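Local coordinates for protein enoyl-CoA hydratase (PDB 5KJP) that probably catalyses the hydration of 2,3-unsaturated acyl-CoA thioesters to 3-hydroxyacyl-CoAs in fatty acid metabolism, as a member of the crotonase superfamily, at residues A[14-19]-A[30-35]; A[37-42]-A[71-76]; A[116-121]-A[135-140]. One frame throughout, in Å; residues are numbered along the deposited sequence.

Contact 1: residues A[14-19]-A[30-35]; sequences EPEVLV and INRPKA
Asn31 ND2 gives its two N-H groups to two acceptors in the lead-in to strand 17-22: Glu14 OE1 at 2.7 Å and the backbone Pro15 O at 2.9 Å. Both acceptors lie close to the amide plane, so the pair fixes the rotation of that plane; the carboxylate is met on its anti side and stands only 19° from coplanar with the amide. A water donates to both Glu14 OE1 and Asn31 OD1, so the carboxylate oxygen is linked to both ends of the amide. With CG anti to the backbone N (chi1 -173°), the Asn31 side chain reaches across to 14-19, and Leu18 CD1 packs 3.7 Å from Asn31 CG. In the backbone, Asn31 N donates to Glu16 O at 2.7 Å, next to the antiparallel, non-hydrogen-bonded pair Val17–Ile30. Glu16 OE1 sits 3.3 Å from Arg32 NE but well out of the guanidinium plane, a salt bridge of charge alone; Glu16 is hydrogen-bonded to Asn40, and Arg32 pairs with Asp77. The contact thus ties the residues leading into edge strand 17-22 to the loop leaving strand 25-30, with Val17, Glu16 and Arg32 resting on the start of helix 41-56.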
ATOM      1  N   GLU A  14     -25.771 -25.656  23.273  1.00 58.32           N
ATOM      2  CA  GLU A  14     -25.779 -24.534  22.339  1.00 57.77           C
ATOM      3  C   GLU A  14     -24.375 -24.267  21.803  1.00 41.47           C
ATOM      4  O   GLU A  14     -23.470 -23.934  22.566  1.00 41.69           O
ATOM      5  CB  GLU A  14     -26.340 -23.281  23.011  1.00 57.93           C
ATOM      6  CG  GLU A  14     -26.764 -22.194  22.037  1.00 64.69           C
ATOM      7  CD  GLU A  14     -27.116 -20.895  22.737  1.00 71.54           C
ATOM      8  OE1 GLU A  14     -26.251 -19.995  22.788  1.00 66.57           O
ATOM      9  OE2 GLU A  14     -28.254 -20.777  23.243  1.00 74.51           O
ATOM     10  N   PRO A  15     -24.199 -24.409  20.481  1.00 39.27           N
ATOM     11  CA  PRO A  15     -22.892 -24.316  19.817  1.00 33.87           C
ATOM     12  C   PRO A  15     -22.194 -22.983  20.063  1.00 28.88           C
ATOM     13  O   PRO A  15     -22.845 -21.943  20.138  1.00 34.27           O
ATOM     14  CB  PRO A  15     -23.240 -24.483  18.331  1.00 30.42           C
ATOM     15  CG  PRO A  15     -24.584 -25.156  18.326  1.00 37.61           C
ATOM     16  CD  PRO A  15     -25.292 -24.609  19.518  1.00 37.69           C
ATOM     17  N   GLU A  16     -20.874 -23.018  20.189  1.00 23.27           N
ATOM     18  CA  GLU A  16     -20.110 -21.805  20.449  1.00 20.56           C
ATOM     19  C   GLU A  16     -19.803 -21.054  19.155  1.00 20.69           C
ATOM     20  O   GLU A  16     -19.333 -19.916  19.182  1.00 22.09           O
ATOM     21  CB  GLU A  16     -18.832 -22.148  21.212  1.00 25.52           C
ATOM     22  CG  GLU A  16     -19.142 -22.791  22.557  1.00 34.31           C
ATOM     23  CD  GLU A  16     -17.915 -23.303  23.280  1.00 47.01           C
ATOM     24  OE1 GLU A  16     -16.926 -22.549  23.383  1.00 42.43           O
ATOM     25  OE2 GLU A  16     -17.952 -24.457  23.761  1.00 41.93           O
ATOM     26  N   VAL A  17     -20.076 -21.705  18.026  1.00 19.56           N
ATOM     27  CA  VAL A  17     -20.132 -21.029  16.735  1.00 19.42           C
ATOM     28  C   VAL A  17     -21.467 -21.358  16.077  1.00 23.44           C
ATOM     29  O   VAL A  17     -21.790 -22.527  15.856  1.00 25.19           O
ATOM     30  CB  VAL A  17     -18.975 -21.435  15.794  1.00 20.65           C
ATOM     31  CG1 VAL A  17     -19.152 -20.785  14.426  1.00 20.00           C
ATOM     32  CG2 VAL A  17     -17.633 -21.037  16.397  1.00 18.24           C
ATOM     33  N   LEU A  18     -22.255 -20.329  15.788  1.00 20.28           N
ATOM     34  CA  LEU A  18     -23.546 -20.534  15.148  1.00 24.48           C
ATOM     35  C   LEU A  18     -23.421 -20.281  13.657  1.00 26.39           C
ATOM     36  O   LEU A  18     -22.659 -19.409  13.229  1.00 21.95           O
ATOM     37  CB  LEU A  18     -24.605 -19.618  15.756  1.00 24.54           C
ATOM     38  CG  LEU A  18     -24.813 -19.768  17.259  1.00 26.67           C
ATOM     39  CD1 LEU A  18     -25.645 -18.611  17.777  1.00 36.46           C
ATOM     40  CD2 LEU A  18     -25.484 -21.101  17.558  1.00 27.38           C
ATOM     41  N   VAL A  19     -24.169 -21.048  12.872  1.00 19.65           N
ATOM     42  CA  VAL A  19     -24.132 -20.918  11.424  1.00 18.63           C
ATOM     43  C   VAL A  19     -25.548 -20.891  10.864  1.00 24.04           C
ATOM     44  O   VAL A  19     -26.367 -21.754  11.185  1.00 25.62           O
ATOM     45  CB  VAL A  19     -23.328 -22.070  10.780  1.00 29.27           C
ATOM     46  CG1 VAL A  19     -23.435 -22.017   9.295  1.00 29.83           C
ATOM     47  CG2 VAL A  19     -21.859 -21.990  11.189  1.00 26.73           C
ATOM     48  N   ILE A  30     -19.737 -16.127  16.133  1.00 14.83           N
ATOM     49  CA  ILE A  30     -19.077 -16.613  17.334  1.00 16.26           C
ATOM     50  C   ILE A  30     -20.016 -16.370  18.508  1.00 16.94           C
ATOM     51  O   ILE A  30     -20.530 -15.260  18.694  1.00 19.43           O
ATOM     52  CB  ILE A  30     -17.712 -15.941  17.579  1.00 16.96           C
ATOM     53  CG1 ILE A  30     -16.803 -16.127  16.358  1.00 17.17           C
ATOM     54  CG2 ILE A  30     -17.061 -16.524  18.830  1.00 16.88           C
ATOM     55  CD1 ILE A  30     -15.558 -15.226  16.373  1.00 22.20           C
ATOM     56  N   ASN A  31     -20.249 -17.423  19.284  1.00 17.12           N
ATOM     57  CA  ASN A  31     -21.304 -17.424  20.287  1.00 21.08           C
ATOM     58  C   ASN A  31     -20.751 -17.728  21.679  1.00 20.30           C
ATOM     59  O   ASN A  31     -21.118 -18.722  22.306  1.00 19.94           O
ATOM     60  CB  ASN A  31     -22.389 -18.440  19.897  1.00 20.78           C
ATOM     61  CG  ASN A  31     -23.610 -18.386  20.807  1.00 27.74           C
ATOM     62  OD1 ASN A  31     -23.981 -17.326  21.314  1.00 27.76           O
ATOM     63  ND2 ASN A  31     -24.235 -19.539  21.024  1.00 24.98           N
ATOM     64  N   ARG A  32     -19.846 -16.868  22.139  1.00 20.44           N
ATOM     65  CA  ARG A  32     -19.345 -16.899  23.509  1.00 21.98           C
ATOM     66  C   ARG A  32     -19.357 -15.493  24.110  1.00 24.69           C
ATOM     67  O   ARG A  32     -18.311 -15.000  24.549  1.00 25.90           O
ATOM     68  CB  ARG A  32     -17.917 -17.450  23.562  1.00 18.36           C
ATOM     69  CG  ARG A  32     -17.748 -18.868  23.037  1.00 22.68           C
ATOM     70  CD  ARG A  32     -16.331 -19.364  23.321  1.00 22.89           C
ATOM     71  NE  ARG A  32     -16.101 -19.623  24.741  1.00 23.01           N
ATOM     72  CZ  ARG A  32     -14.953 -19.382  25.373  1.00 26.51           C
ATOM     73  NH1 ARG A  32     -13.925 -18.858  24.714  1.00 20.43           N
ATOM     74  NH2 ARG A  32     -14.836 -19.658  26.670  1.00 23.60           N
ATOM     75  N   PRO A  33     -20.532 -14.842  24.141  1.00 34.85           N
ATOM     76  CA  PRO A  33     -20.580 -13.430  24.544  1.00 32.93           C
ATOM     77  C   PRO A  33     -20.051 -13.193  25.961  1.00 36.53           C
ATOM     78  O   PRO A  33     -19.443 -12.151  26.215  1.00 39.44           O
ATOM     79  CB  PRO A  33     -22.069 -13.086  24.448  1.00 44.16           C
ATOM     80  CG  PRO A  33     -22.777 -14.398  24.580  1.00 50.76           C
ATOM     81  CD  PRO A  33     -21.880 -15.403  23.927  1.00 44.31           C
ATOM     82  N   LYS A  34     -20.258 -14.153  26.857  1.00 33.89           N
ATOM     83  CA  LYS A  34     -19.749 -14.041  28.219  1.00 38.11           C
ATOM     84  C   LYS A  34     -18.221 -14.053  28.260  1.00 42.13           C
ATOM     85  O   LYS A  34     -17.613 -13.539  29.200  1.00 45.91           O
ATOM     86  CB  LYS A  34     -20.308 -15.166  29.091  1.00 35.65           C
ATOM     87  CG  LYS A  34     -21.810 -15.090  29.279  1.00 45.76           C
ATOM     88  CD  LYS A  34     -22.327 -16.191  30.191  1.00 52.33           C
ATOM     89  CE  LYS A  34     -23.687 -15.821  30.765  1.00 55.24           C
ATOM     90  NZ  LYS A  34     -24.647 -16.957  30.746  1.00 60.70           N
ATOM     91  N   ALA A  35     -17.604 -14.637  27.239  1.00 34.49           N
ATOM     92  CA  ALA A  35     -16.152 -14.681  27.151  1.00 30.36           C
ATOM     93  C   ALA A  35     -15.652 -13.700  26.095  1.00 24.93           C
ATOM     94  O   ALA A  35     -14.545 -13.845  25.578  1.00 27.25           O
ATOM     95  CB  ALA A  35     -15.679 -16.092  26.834  1.00 31.29           C
TER
HETATM   96  O   HOH W   1     -25.721 -17.035  23.494  1.00 38.03           O

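Contact 2: residues A[37-42]-A[71-76]; sequences NAVNAA and SFCAGM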
ATOM      1  N   ASN A  37     -16.428 -13.491  23.153  1.00 19.28           N
ATOM      2  CA  ASN A  37     -16.211 -14.260  21.929  1.00 18.26           C
ATOM      3  C   ASN A  37     -14.741 -14.616  21.691  1.00 19.70           C
ATOM      4  O   ASN A  37     -14.294 -14.725  20.548  1.00 17.33           O
ATOM      5  CB  ASN A  37     -16.796 -13.491  20.737  1.00 16.73           C
ATOM      6  CG  ASN A  37     -18.316 -13.419  20.802  1.00 20.62           C
ATOM      7  OD1 ASN A  37     -18.966 -14.386  21.205  1.00 23.15           O
ATOM      8  ND2 ASN A  37     -18.888 -12.275  20.433  1.00 18.67           N
ATOM      9  N   ALA A  38     -14.001 -14.803  22.783  1.00 20.39           N
ATOM     10  CA  ALA A  38     -12.619 -15.257  22.703  1.00 22.37           C
ATOM     11  C   ALA A  38     -12.555 -16.629  22.046  1.00 20.78           C
ATOM     12  O   ALA A  38     -13.439 -17.462  22.236  1.00 19.51           O
ATOM     13  CB  ALA A  38     -11.976 -15.299  24.093  1.00 18.75           C
ATOM     14  N   VAL A  39     -11.508 -16.861  21.268  1.00 16.79           N
ATOM     15  CA  VAL A  39     -11.383 -18.114  20.539  1.00 18.01           C
ATOM     16  C   VAL A  39     -10.759 -19.207  21.401  1.00 19.86           C
ATOM     17  O   VAL A  39      -9.584 -19.132  21.764  1.00 18.76           O
ATOM     18  CB  VAL A  39     -10.544 -17.930  19.258  1.00 21.11           C
ATOM     19  CG1 VAL A  39     -10.429 -19.252  18.490  1.00 16.97           C
ATOM     20  CG2 VAL A  39     -11.151 -16.831  18.377  1.00 20.00           C
ATOM     21  N   ASN A  40     -11.560 -20.215  21.740  1.00 18.84           N
ATOM     22  CA  ASN A  40     -11.041 -21.433  22.353  1.00 20.77           C
ATOM     23  C   ASN A  40     -11.003 -22.554  21.313  1.00 21.15           C
ATOM     24  O   ASN A  40     -11.170 -22.295  20.113  1.00 18.93           O
ATOM     25  CB  ASN A  40     -11.878 -21.843  23.568  1.00 20.13           C
ATOM     26  CG  ASN A  40     -13.340 -22.083  23.225  1.00 25.26           C
ATOM     27  OD1 ASN A  40     -13.742 -22.000  22.063  1.00 25.35           O
ATOM     28  ND2 ASN A  40     -14.145 -22.390  24.243  1.00 21.44           N
ATOM     29  N   ALA A  41     -10.785 -23.787  21.765  1.00 22.59           N
ATOM     30  CA  ALA A  41     -10.730 -24.928  20.852  1.00 27.14           C
ATOM     31  C   ALA A  41     -12.043 -25.091  20.088  1.00 32.75           C
ATOM     32  O   ALA A  41     -12.036 -25.311  18.873  1.00 25.46           O
ATOM     33  CB  ALA A  41     -10.397 -26.207  21.612  1.00 29.42           C
ATOM     34  N   ALA A  42     -13.162 -24.974  20.804  1.00 21.50           N
ATOM     35  CA  ALA A  42     -14.487 -25.131  20.201  1.00 27.14           C
ATOM     36  C   ALA A  42     -14.735 -24.093  19.103  1.00 26.04           C
ATOM     37  O   ALA A  42     -15.219 -24.425  18.015  1.00 22.95           O
ATOM     38  CB  ALA A  42     -15.570 -25.041  21.271  1.00 22.16           C
ATOM     39  N   SER A  71     -19.996  -7.668  20.315  1.00 23.64           N
ATOM     40  CA  SER A  71     -18.543  -7.584  20.366  1.00 27.10           C
ATOM     41  C   SER A  71     -17.953  -8.682  19.496  1.00 21.37           C
ATOM     42  O   SER A  71     -18.319  -9.849  19.622  1.00 27.01           O
ATOM     43  CB  SER A  71     -18.028  -7.696  21.800  1.00 33.68           C
ATOM     44  OG  SER A  71     -16.707  -7.181  21.895  1.00 39.74           O
ATOM     45  N   PHE A  72     -17.033  -8.304  18.614  1.00 16.22           N
ATOM     46  CA  PHE A  72     -16.567  -9.213  17.573  1.00 14.38           C
ATOM     47  C   PHE A  72     -15.754 -10.375  18.134  1.00 18.56           C
ATOM     48  O   PHE A  72     -16.171 -11.528  18.042  1.00 16.65           O
ATOM     49  CB  PHE A  72     -15.740  -8.447  16.541  1.00 13.60           C
ATOM     50  CG  PHE A  72     -15.278  -9.292  15.387  1.00 14.94           C
ATOM     51  CD1 PHE A  72     -16.158  -9.648  14.377  1.00 14.12           C
ATOM     52  CD2 PHE A  72     -13.961  -9.726  15.308  1.00 16.59           C
ATOM     53  CE1 PHE A  72     -15.740 -10.427  13.306  1.00 14.84           C
ATOM     54  CE2 PHE A  72     -13.530 -10.499  14.236  1.00 12.81           C
ATOM     55  CZ  PHE A  72     -14.426 -10.846  13.230  1.00 16.09           C
ATOM     56  N   CYS A  73     -14.596 -10.075  18.715  1.00 17.43           N
ATOM     57  CA  CYS A  73     -13.714 -11.121  19.227  1.00 15.47           C
ATOM     58  C   CYS A  73     -12.571 -10.497  20.006  1.00 16.08           C
ATOM     59  O   CYS A  73     -11.822  -9.680  19.465  1.00 17.15           O
ATOM     60  CB  CYS A  73     -13.160 -11.982  18.083  1.00 15.35           C
ATOM     61  SG  CYS A  73     -11.959 -13.257  18.609  1.00 18.34           S
ATOM     62  N   ALA A  74     -12.439 -10.887  21.270  1.00 17.04           N
ATOM     63  CA  ALA A  74     -11.411 -10.337  22.150  1.00 22.94           C
ATOM     64  C   ALA A  74     -10.047 -10.970  21.897  1.00 23.26           C
ATOM     65  O   ALA A  74      -9.063 -10.619  22.548  1.00 27.99           O
ATOM     66  CB  ALA A  74     -11.807 -10.523  23.613  1.00 22.77           C
ATOM     67  N   GLY A  75      -9.993 -11.907  20.961  1.00 18.72           N
ATOM     68  CA  GLY A  75      -8.749 -12.571  20.626  1.00 21.63           C
ATOM     69  C   GLY A  75      -8.763 -14.011  21.081  1.00 25.00           C
ATOM     70  O   GLY A  75      -9.822 -14.579  21.365  1.00 20.45           O
HETATM   71  N   MSE A  76      -7.591 -14.621  21.150  1.00 19.37           N
HETATM   72  CA  MSE A  76      -7.533 -15.986  21.631  1.00 28.03           C
HETATM   73  C   MSE A  76      -7.870 -16.047  23.114  1.00 22.70           C
HETATM   74  O   MSE A  76      -7.477 -15.170  23.887  1.00 19.51           O
HETATM   75  CB  MSE A  76      -6.167 -16.596  21.394  1.00 27.05           C
HETATM   76  CG  MSE A  76      -6.195 -18.089  21.596  1.00 39.89           C
HETATM   77 SE   MSE A  76      -4.464 -18.888  21.394  0.61 37.53          SE
HETATM   78  CE  MSE A  76      -3.684 -17.610  20.134  1.00 47.24           C
TER
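Asn37, Val39 and Met76 bury the most surface where the loop leading into helix 41-56 runs beside the loop that follows strand 62-67. Asn37 sits in a left-handed backbone conformation and extends its amide to Ser71, at the start of 71-76: Asn37 ND2 donates to Ser71 O at 2.6 Å, nearly in line with the carbonyl and in the plane of the amide, though the bond is bent at the hydrogen (145°). The same nitrogen also bonds to Gly68 O, while OD1 accepts from Arg32 N, so the buried amide is held at both ends. Asn37 CB lies 3.4 Å from Phe72 O, a buried carbonyl oxygen with no polar partner in the model.

Val39 works through backbone and side chain together. Val39 N donates to Gly75 O at 2.8 Å, and the same oxygen receives a CA-H...O contact from Ala38 CA at 3.2 Å. The CG2 branch of Val39, beside the backbone N, comes alongside Cys73 SG at 3.7 Å; that sulfur in turn accepts Gly75 N at 3.3 Å. Met76, a selenomethionine, makes a single backbone bridge with Val39. Its CB points away, yet Met76 CG passes 3.5 Å from Val39 O before the rest of the side chain packs on Phe81 and Leu94.

The two hydrogen bonds across the contact, to the carbonyls of Ser71 and Gly75, help to fix those two groups in a loop that probably presents an oxyanion-hole N-H, as in other crotonases.

Contact 3: residues A[116-121]-A[135-140]; sequences GGTELA and FGIPEV
This is a buried helix-against-strand contact with a water-bridged acidic pair at one end, formed where helix 116-123 packs over strand 134-136 and the turn after it. Thr118 is its centre. Its hydroxyl OG1, placed beside the backbone N, accepts Gly136 N at 3.0 Å in an almost straight bond (172°), and it is also hydrogen-bonded to Ala113 O. Thr118 OG1 lies at the edge of the Phe135 ring, in its plane, 3.4 Å from Phe135 CB. Thr118 CG2, anti to the backbone N, meets Ile137 CG2 at 3.9 Å, the two side chains crossing at about a right angle. One helical turn on, Ala121 CB rests against the ring edge, 4.2 Å from Phe135 CE2. At the opposite end, Glu119 OE1 and Glu139 OE2 stand 4.1 Å apart with no direct bond between them, their carboxylate planes turned by 66°, and one water donates to both. Glu119 OE2 is held by Gly150 N. The place of Glu119 and Glu139 in the crotonase fold and the water they share are consistent with the two catalytic glutamates that activate water in enoyl-CoA hydratases.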
ATOM      1  N   GLY A 116      -6.017 -11.633  18.406  1.00 16.51           N
ATOM      2  CA  GLY A 116      -6.536 -12.665  17.517  1.00 16.80           C
ATOM      3  C   GLY A 116      -7.823 -12.268  16.800  1.00 14.30           C
ATOM      4  O   GLY A 116      -8.086 -12.719  15.683  1.00 14.75           O
ATOM      5  N   GLY A 117      -8.625 -11.421  17.439  1.00 15.61           N
ATOM      6  CA  GLY A 117      -9.840 -10.909  16.831  1.00 14.42           C
ATOM      7  C   GLY A 117      -9.568 -10.041  15.610  1.00 17.09           C
ATOM      8  O   GLY A 117     -10.253 -10.151  14.590  1.00 11.71           O
ATOM      9  N   THR A 118      -8.565  -9.170  15.712  1.00 12.75           N
ATOM     10  CA  THR A 118      -8.152  -8.370  14.569  1.00 14.32           C
ATOM     11  C   THR A 118      -7.557  -9.309  13.524  1.00 14.48           C
ATOM     12  O   THR A 118      -7.773  -9.132  12.327  1.00 12.12           O
ATOM     13  CB  THR A 118      -7.140  -7.256  14.981  1.00 10.08           C
ATOM     14  OG1 THR A 118      -7.869  -6.091  15.393  1.00 15.37           O
ATOM     15  CG2 THR A 118      -6.214  -6.879  13.824  1.00 13.26           C
ATOM     16  N   GLU A 119      -6.857 -10.347  13.973  1.00 12.01           N
ATOM     17  CA  GLU A 119      -6.288 -11.299  13.023  1.00 12.61           C
ATOM     18  C   GLU A 119      -7.362 -12.090  12.262  1.00 14.21           C
ATOM     19  O   GLU A 119      -7.192 -12.359  11.067  1.00 12.16           O
ATOM     20  CB  GLU A 119      -5.326 -12.237  13.738  1.00 14.97           C
ATOM     21  CG  GLU A 119      -4.158 -11.451  14.333  1.00 16.13           C
ATOM     22  CD  GLU A 119      -3.108 -12.325  14.959  1.00 22.35           C
ATOM     23  OE1 GLU A 119      -3.458 -13.162  15.820  1.00 22.85           O
ATOM     24  OE2 GLU A 119      -1.922 -12.164  14.595  1.00 21.62           O
ATOM     25  N   LEU A 120      -8.467 -12.444  12.919  1.00 12.84           N
ATOM     26  CA  LEU A 120      -9.595 -13.033  12.188  1.00 15.87           C
ATOM     27  C   LEU A 120     -10.121 -12.075  11.116  1.00 13.58           C
ATOM     28  O   LEU A 120     -10.380 -12.485   9.981  1.00 14.02           O
ATOM     29  CB  LEU A 120     -10.743 -13.410  13.129  1.00 13.43           C
ATOM     30  CG  LEU A 120     -10.491 -14.457  14.211  1.00 18.69           C
ATOM     31  CD1 LEU A 120     -11.791 -14.757  14.947  1.00 18.68           C
ATOM     32  CD2 LEU A 120      -9.897 -15.719  13.596  1.00 18.74           C
ATOM     33  N   ALA A 121     -10.292 -10.806  11.482  1.00  9.78           N
ATOM     34  CA  ALA A 121     -10.797  -9.812  10.535  1.00 15.81           C
ATOM     35  C   ALA A 121      -9.848  -9.660   9.343  1.00 14.88           C
ATOM     36  O   ALA A 121     -10.292  -9.535   8.206  1.00 13.11           O
ATOM     37  CB  ALA A 121     -11.013  -8.461  11.230  1.00 12.61           C
ATOM     38  N   PHE A 135     -10.170  -1.876  16.592  1.00 13.88           N
ATOM     39  CA  PHE A 135      -9.229  -2.946  16.280  1.00 11.25           C
ATOM     40  C   PHE A 135      -7.957  -2.747  17.088  1.00 12.03           C
ATOM     41  O   PHE A 135      -7.796  -1.732  17.757  1.00 16.12           O
ATOM     42  CB  PHE A 135      -8.909  -2.961  14.780  1.00 12.52           C
ATOM     43  CG  PHE A 135     -10.124  -3.128  13.913  1.00 14.17           C
ATOM     44  CD1 PHE A 135     -10.931  -2.038  13.604  1.00 13.61           C
ATOM     45  CD2 PHE A 135     -10.476  -4.376  13.432  1.00 11.68           C
ATOM     46  CE1 PHE A 135     -12.068  -2.194  12.825  1.00 16.42           C
ATOM     47  CE2 PHE A 135     -11.609  -4.540  12.646  1.00 15.60           C
ATOM     48  CZ  PHE A 135     -12.408  -3.446  12.346  1.00 15.73           C
ATOM     49  N   GLY A 136      -7.050  -3.711  17.023  1.00 13.21           N
ATOM     50  CA  GLY A 136      -5.768  -3.560  17.683  1.00 12.26           C
ATOM     51  C   GLY A 136      -5.038  -4.879  17.800  1.00 14.72           C
ATOM     52  O   GLY A 136      -5.651  -5.960  17.774  1.00 15.15           O
ATOM     53  N   ILE A 137      -3.721  -4.784  17.920  1.00 13.38           N
ATOM     54  CA  ILE A 137      -2.878  -5.945  18.172  1.00 12.99           C
ATOM     55  C   ILE A 137      -1.951  -5.618  19.349  1.00 12.13           C
ATOM     56  O   ILE A 137      -0.795  -5.221  19.166  1.00 15.29           O
ATOM     57  CB  ILE A 137      -2.069  -6.356  16.920  1.00 14.98           C
ATOM     58  CG1 ILE A 137      -1.527  -5.123  16.182  1.00 15.23           C
ATOM     59  CG2 ILE A 137      -2.959  -7.164  15.964  1.00 16.35           C
ATOM     60  CD1 ILE A 137      -0.551  -5.469  15.045  1.00 17.17           C
ATOM     61  N   PRO A 138      -2.472  -5.766  20.574  1.00 14.52           N
ATOM     62  CA  PRO A 138      -1.757  -5.363  21.787  1.00 16.89           C
ATOM     63  C   PRO A 138      -0.783  -6.424  22.319  1.00 19.30           C
ATOM     64  O   PRO A 138      -0.338  -6.305  23.461  1.00 16.59           O
ATOM     65  CB  PRO A 138      -2.893  -5.125  22.783  1.00 19.53           C
ATOM     66  CG  PRO A 138      -3.943  -6.097  22.374  1.00 18.88           C
ATOM     67  CD  PRO A 138      -3.847  -6.211  20.863  1.00 15.07           C
ATOM     68  N   GLU A 139      -0.443  -7.420  21.502  1.00 18.98           N
ATOM     69  CA  GLU A 139       0.376  -8.547  21.957  1.00 20.03           C
ATOM     70  C   GLU A 139       1.693  -8.118  22.623  1.00 16.05           C
ATOM     71  O   GLU A 139       2.101  -8.711  23.624  1.00 16.31           O
ATOM     72  CB  GLU A 139       0.666  -9.497  20.783  1.00 23.10           C
ATOM     73  CG  GLU A 139      -0.492 -10.458  20.428  1.00 29.92           C
ATOM     74  CD  GLU A 139      -1.558  -9.845  19.510  1.00 33.07           C
ATOM     75  OE1 GLU A 139      -1.697  -8.604  19.472  1.00 20.98           O
ATOM     76  OE2 GLU A 139      -2.265 -10.615  18.816  1.00 35.39           O
ATOM     77  N   VAL A 140       2.344  -7.080  22.094  1.00 15.23           N
ATOM     78  CA  VAL A 140       3.641  -6.664  22.640  1.00 16.73           C
ATOM     79  C   VAL A 140       3.534  -6.167  24.081  1.00 14.95           C
ATOM     80  O   VAL A 140       4.518  -6.168  24.812  1.00 16.14           O
ATOM     81  CB  VAL A 140       4.304  -5.550  21.786  1.00 18.19           C
ATOM     82  CG1 VAL A 140       4.760  -6.101  20.433  1.00 17.76           C
ATOM     83  CG2 VAL A 140       3.367  -4.356  21.633  1.00 16.58           C
TER
HETATM   84  O   HOH W   2      -2.044 -13.036  18.343  1.00 33.43           O

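How the contacts relate
From the N terminus the three contacts follow in series, neither nesting nor crossing. Contact 1 closes the hairpin of strands 17-22 and 25-30 at the sheet edge. The chain then enters contact 2, which closes a larger loop through helix 41-56 and strand 62-67; Arg32 joins the two, its O meeting Asn37 N and its NH1 Ala38 O. Contact 3 closes the last loop, round strand 126-130, and meets contact 2 where Cys73 and Phe72 touch Gly117 and where Val39 packs on Leu120. Ile30 of contact 1 also reaches Leu120. Contacts 2 and 3 thus bring together the loop and helix start that, as in other crotonases, probably supply the two N-H groups of the oxyanion hole.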